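Local coordinates for protein cyclodipeptide synthase, BtCDPS (PDB 7AZU) that probably makes cyclodipeptides by transferring aminoacyl groups, at residues F183-A188 / F215-S220. The protein carries 1 engineered substitution. Numbering follows the deposited sequence.
Sequences FFLSGA and FYIKMS. With 0RE ((2S)-hexane-1,2-diol), chain B.
Leu185 and Met219 bring their backbones to within 4.3 Å, CA to CA, where the loop 215-220, extended from Ile217 to Ser220, meets a kink in helix 167-191. At this kink Ala188 N, lacking a bond to the preceding turn, is hydrogen-bonded instead to Gln223 OE1. Leu185 O accepts a nearly straight hydrogen bond from Ser220 N (2.8 Å, 167° at the hydrogen). The same Ser220 also hydrogen-bonds through its OG to the OG of Ser186 (2.9 Å), the residue after Leu185, and a water bridges Ser186 OG to Lys218 O. The apolar part is carried by Leu185, whose CG, anti to its carbonyl carbon (chi1 -59°), carries both methyls to Ile217 CG2. Its CD2 touches Ile217 CG2 and Met219 CG, each at 3.9 Å, with the leucine and isoleucine side chains crossing at about a right angle. Met219 bends at its thioether, setting CE 3.8 Å from Phe184 O. The Phe184 ring turns from the loop into the ligand pocket, its CZ edge 3.4 Å from the hexanediol O01, in the ring plane. Thus one helical turn faces both pocket and loop. Val125 and Val129 of helix 120-135 also pack on Leu185, while the loop connects helix 205-211 to strand 223-229 of the central sheet.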
# COMPACT_ATOMS: atom_id res chain seq x y z
N PHE A 183 4.64 6.22 -0.96
CA PHE A 183 3.28 6.35 -1.48
C PHE A 183 2.27 6.62 -0.38
O PHE A 183 1.25 7.27 -0.65
CB PHE A 183 2.88 5.12 -2.27
CG PHE A 183 3.55 5.06 -3.61
CD1 PHE A 183 3.01 5.72 -4.71
CD2 PHE A 183 4.77 4.42 -3.74
CE1 PHE A 183 3.66 5.70 -5.94
CE2 PHE A 183 5.42 4.39 -4.96
CZ PHE A 183 4.87 5.03 -6.06
N PHE A 184 2.50 6.11 0.85
CA PHE A 184 1.65 6.49 1.98
C PHE A 184 1.75 7.98 2.26
O PHE A 184 0.77 8.62 2.66
CB PHE A 184 2.05 5.74 3.25
CG PHE A 184 1.71 4.27 3.26
CD1 PHE A 184 2.31 3.39 2.37
CD2 PHE A 184 0.81 3.78 4.20
CE1 PHE A 184 2.00 2.04 2.41
CE2 PHE A 184 0.51 2.43 4.25
CZ PHE A 184 1.10 1.56 3.35
N LEU A 185 2.95 8.53 2.10
CA LEU A 185 3.22 9.90 2.52
C LEU A 185 2.92 10.91 1.43
O LEU A 185 2.44 12.00 1.74
CB LEU A 185 4.69 10.04 2.94
CG LEU A 185 5.12 9.14 4.09
CD1 LEU A 185 6.63 9.18 4.26
CD2 LEU A 185 4.40 9.56 5.36
N SER A 186 3.18 10.57 0.16
CA SER A 186 3.16 11.57 -0.90
C SER A 186 2.71 10.97 -2.22
O SER A 186 3.14 11.41 -3.28
CB SER A 186 4.53 12.21 -1.09
OG SER A 186 5.05 12.70 0.13
N GLY A 187 1.80 9.98 -2.17
CA GLY A 187 1.39 9.31 -3.40
C GLY A 187 0.86 10.24 -4.47
O GLY A 187 1.15 10.07 -5.65
N ALA A 188 0.05 11.23 -4.08
CA ALA A 188 -0.49 12.16 -5.07
C ALA A 188 0.62 12.93 -5.77
O ALA A 188 0.60 13.08 -7.00
CB ALA A 188 -1.47 13.14 -4.39
N PHE A 215 6.37 12.77 14.59
CA PHE A 215 7.62 12.62 13.86
C PHE A 215 7.90 13.86 13.02
O PHE A 215 7.00 14.63 12.70
CB PHE A 215 7.59 11.40 12.93
CG PHE A 215 7.25 10.13 13.62
CD1 PHE A 215 8.20 9.47 14.38
CD2 PHE A 215 5.97 9.60 13.54
CE1 PHE A 215 7.88 8.30 15.03
CE2 PHE A 215 5.66 8.41 14.18
CZ PHE A 215 6.61 7.76 14.92
N TYR A 216 9.16 14.02 12.63
CA TYR A 216 9.48 15.00 11.59
C TYR A 216 8.98 14.53 10.23
O TYR A 216 8.71 15.36 9.36
CB TYR A 216 10.98 15.29 11.56
CG TYR A 216 11.42 16.11 12.75
CD1 TYR A 216 10.78 17.31 13.06
CD2 TYR A 216 12.43 15.67 13.61
CE1 TYR A 216 11.14 18.05 14.16
CE2 TYR A 216 12.80 16.42 14.73
CZ TYR A 216 12.15 17.61 14.98
OH TYR A 216 12.49 18.38 16.08
N ILE A 217 8.85 13.21 10.04
CA ILE A 217 8.15 12.67 8.88
C ILE A 217 6.69 13.13 8.90
O ILE A 217 5.98 12.96 9.90
CB ILE A 217 8.24 11.14 8.89
CG1 ILE A 217 9.65 10.67 8.53
CG2 ILE A 217 7.20 10.51 7.94
CD1 ILE A 217 9.93 10.62 7.02
N LYS A 218 6.24 13.70 7.78
CA LYS A 218 4.88 14.21 7.63
C LYS A 218 4.26 13.65 6.36
O LYS A 218 4.94 13.45 5.35
CB LYS A 218 4.87 15.75 7.53
CG LYS A 218 4.61 16.52 8.82
CD LYS A 218 4.38 18.00 8.51
CE LYS A 218 2.91 18.40 8.54
NZ LYS A 218 2.74 19.87 8.72
N MET A 219 2.95 13.42 6.39
CA MET A 219 2.26 13.24 5.13
C MET A 219 2.19 14.57 4.40
O MET A 219 2.10 15.64 5.01
CB MET A 219 0.86 12.68 5.35
CG MET A 219 0.84 11.22 5.74
SD MET A 219 -0.77 10.69 6.31
CE MET A 219 -1.69 10.66 4.78
N SER A 220 2.24 14.51 3.07
CA SER A 220 1.99 15.70 2.26
C SER A 220 0.59 16.23 2.53
O SER A 220 -0.36 15.48 2.79
CB SER A 220 2.15 15.38 0.78
OG SER A 220 3.50 15.16 0.46
O01 0RE B . 1.14 -1.72 2.32
C02 0RE B . -0.12 -2.25 1.98
C03 0RE B . -0.77 -1.36 0.94
O04 0RE B . -1.31 -0.24 1.60
C05 0RE B . 0.29 -0.90 -0.03
C06 0RE B . 0.82 -2.13 -0.76
C07 0RE B . 2.07 -1.71 -1.50
C08 0RE B . 2.06 -2.54 -2.75
O HOH W 1 6.65 13.47 2.82